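Local structure of secreted protein (Streptomyces lividans TK24, 5LXZ) at residues S380-I385 / G398-K403. The protein binds copper and, as a metalloradical protein of the galactose oxidase-like AA5 family, probably acts as an oxidase. The protein carries 1 engineered substitution. Residues are numbered along the deposited sequence; the frame is centred on the assembly and turned at random.
Sequences SEKTRI and GPSLEK
Glu381 sets its carboxylate beside the Leu401-Glu402 backbone, where OE1 of Glu381 meets Glu402 O at 3.5 Å as a pair of acceptors without a bond. The guanidinium of Arg384 finds its partners outside the two segments: its NE and N-H groups donate to the carbonyls of Ser344, Gly369, Asp345 and Met348. Ser380 OG, itself hydrogen-bonded to Asp345 OD2, sits 3.5 Å above one face of that guanidinium, near its rim. The fold is a beta-propeller, with 380-385 entering the third strand of a four-stranded antiparallel blade and 398-403 leaving its outermost strand.

The two run 165° apart, and three direct hydrogen bonds join them. Gly398 N reaches Thr383 O at 2.8 Å, although the donor stands 54° out of the carbonyl plane. Leu401 N meets Glu381 O at 2.8 Å, this time in the carbonyl plane. Between these bonds 398-403 has one more residue than its partner, and a water fills in, accepting from Thr383 N, donating to Gly398 O and also bonding Ser400 OG.

Solvent likewise ties down the Glu381 carboxylate. Glu381 OE2 accepts from one water shared with Ser400 OG and, at 3.0 Å, from another that also donates to Leu401 O. Were an alanine here, both waters would probably lose an acceptor and the Leu401-Glu402 backbone would lose its cover.

On the side of the next blade, Thr383 and Leu401 touch Phe448, and Pro399 touches both Phe448 and Tyr441. Ile385 CD1 comes to 4.0 Å from Gly398 CA. With chi1 at 66°, Thr383 places OG1 between its backbone N and carbonyl carbon, from where the hydroxyl donates to Pro399 O at 2.7 Å, with Pro399 CD 3.4 Å from the same OG1.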
# COMPACT_ATOMS: atom_id res chain seq x y z
N SER A 380 7.72 -6.66 -14.11
CA SER A 380 7.58 -8.10 -13.98
C SER A 380 6.22 -8.59 -14.44
O SER A 380 5.19 -8.00 -14.09
CB SER A 380 7.73 -8.52 -12.51
OG SER A 380 7.60 -9.90 -12.36
N GLU A 381 6.18 -9.65 -15.22
CA GLU A 381 4.95 -10.31 -15.55
C GLU A 381 4.64 -11.49 -14.62
O GLU A 381 3.66 -12.21 -14.82
CB GLU A 381 4.95 -10.77 -17.03
CG GLU A 381 5.91 -11.89 -17.30
CD GLU A 381 6.01 -12.21 -18.79
OE1 GLU A 381 6.01 -11.28 -19.62
OE2 GLU A 381 6.07 -13.40 -19.06
N LYS A 382 5.45 -11.72 -13.59
CA LYS A 382 5.32 -12.91 -12.78
C LYS A 382 4.41 -12.75 -11.59
O LYS A 382 4.27 -11.65 -11.00
CB LYS A 382 6.68 -13.42 -12.33
CG LYS A 382 7.46 -13.92 -13.55
CD LYS A 382 8.78 -14.55 -13.21
CE LYS A 382 9.31 -15.31 -14.45
NZ LYS A 382 10.34 -16.27 -14.03
N THR A 383 3.83 -13.89 -11.23
CA THR A 383 3.33 -14.11 -9.89
C THR A 383 4.25 -15.04 -9.17
O THR A 383 4.84 -15.95 -9.76
CB THR A 383 1.88 -14.62 -9.82
OG1 THR A 383 1.78 -15.91 -10.38
CG2 THR A 383 0.96 -13.66 -10.52
N ARG A 384 4.38 -14.83 -7.86
CA ARG A 384 5.26 -15.66 -7.04
C ARG A 384 4.47 -16.04 -5.81
O ARG A 384 3.93 -15.15 -5.16
CB ARG A 384 6.56 -14.96 -6.70
CG ARG A 384 7.30 -14.35 -7.89
CD ARG A 384 6.72 -13.02 -8.36
NE ARG A 384 7.73 -11.99 -8.56
CZ ARG A 384 7.44 -10.72 -8.76
NH1 ARG A 384 6.17 -10.35 -8.93
NH2 ARG A 384 8.39 -9.79 -8.77
N ILE A 385 4.45 -17.31 -5.45
CA ILE A 385 3.59 -17.80 -4.39
C ILE A 385 4.44 -18.47 -3.34
O ILE A 385 5.26 -19.33 -3.69
CB ILE A 385 2.57 -18.79 -4.93
CG1 ILE A 385 1.70 -18.13 -6.00
CG2 ILE A 385 1.73 -19.31 -3.79
CD1 ILE A 385 0.77 -19.07 -6.75
N GLY A 398 4.00 -18.61 -9.93
CA GLY A 398 2.63 -18.95 -10.32
C GLY A 398 2.43 -18.62 -11.79
O GLY A 398 3.39 -18.45 -12.56
N PRO A 399 1.18 -18.51 -12.21
CA PRO A 399 0.92 -18.16 -13.60
C PRO A 399 1.37 -16.75 -13.92
O PRO A 399 1.30 -15.83 -13.06
CB PRO A 399 -0.61 -18.28 -13.72
CG PRO A 399 -1.09 -17.99 -12.35
CD PRO A 399 -0.07 -18.56 -11.41
N SER A 400 1.78 -16.53 -15.15
CA SER A 400 2.21 -15.22 -15.57
C SER A 400 1.14 -14.37 -16.22
O SER A 400 0.20 -14.89 -16.82
CB SER A 400 3.39 -15.32 -16.53
OG SER A 400 4.49 -15.87 -15.85
N LEU A 401 1.32 -13.06 -16.11
CA LEU A 401 0.60 -12.08 -16.88
C LEU A 401 1.18 -12.06 -18.29
O LEU A 401 2.24 -12.66 -18.55
CB LEU A 401 0.77 -10.71 -16.23
CG LEU A 401 0.31 -10.63 -14.78
CD1 LEU A 401 0.84 -9.37 -14.12
CD2 LEU A 401 -1.20 -10.70 -14.68
N GLU A 402 0.53 -11.35 -19.19
CA GLU A 402 1.04 -11.21 -20.56
C GLU A 402 2.21 -10.24 -20.63
O GLU A 402 3.14 -10.47 -21.38
CB GLU A 402 -0.07 -10.82 -21.56
CG GLU A 402 0.43 -10.63 -23.00
CD GLU A 402 -0.53 -9.95 -23.95
OE1 GLU A 402 -1.58 -9.45 -23.53
OE2 GLU A 402 -0.22 -9.94 -25.18
N LYS A 403 2.17 -9.15 -19.86
CA LYS A 403 3.12 -8.07 -19.96
C LYS A 403 3.63 -7.78 -18.57
O LYS A 403 2.94 -8.02 -17.61
CB LYS A 403 2.41 -6.81 -20.46
CG LYS A 403 1.90 -6.97 -21.89
CD LYS A 403 1.03 -5.80 -22.27
CE LYS A 403 0.46 -6.04 -23.66
NZ LYS A 403 -0.25 -4.86 -24.16
O HOH W 1 6.81 -15.30 -17.27
O HOH W 2 3.52 -14.34 -20.26
O HOH W 3 4.75 -16.16 -13.08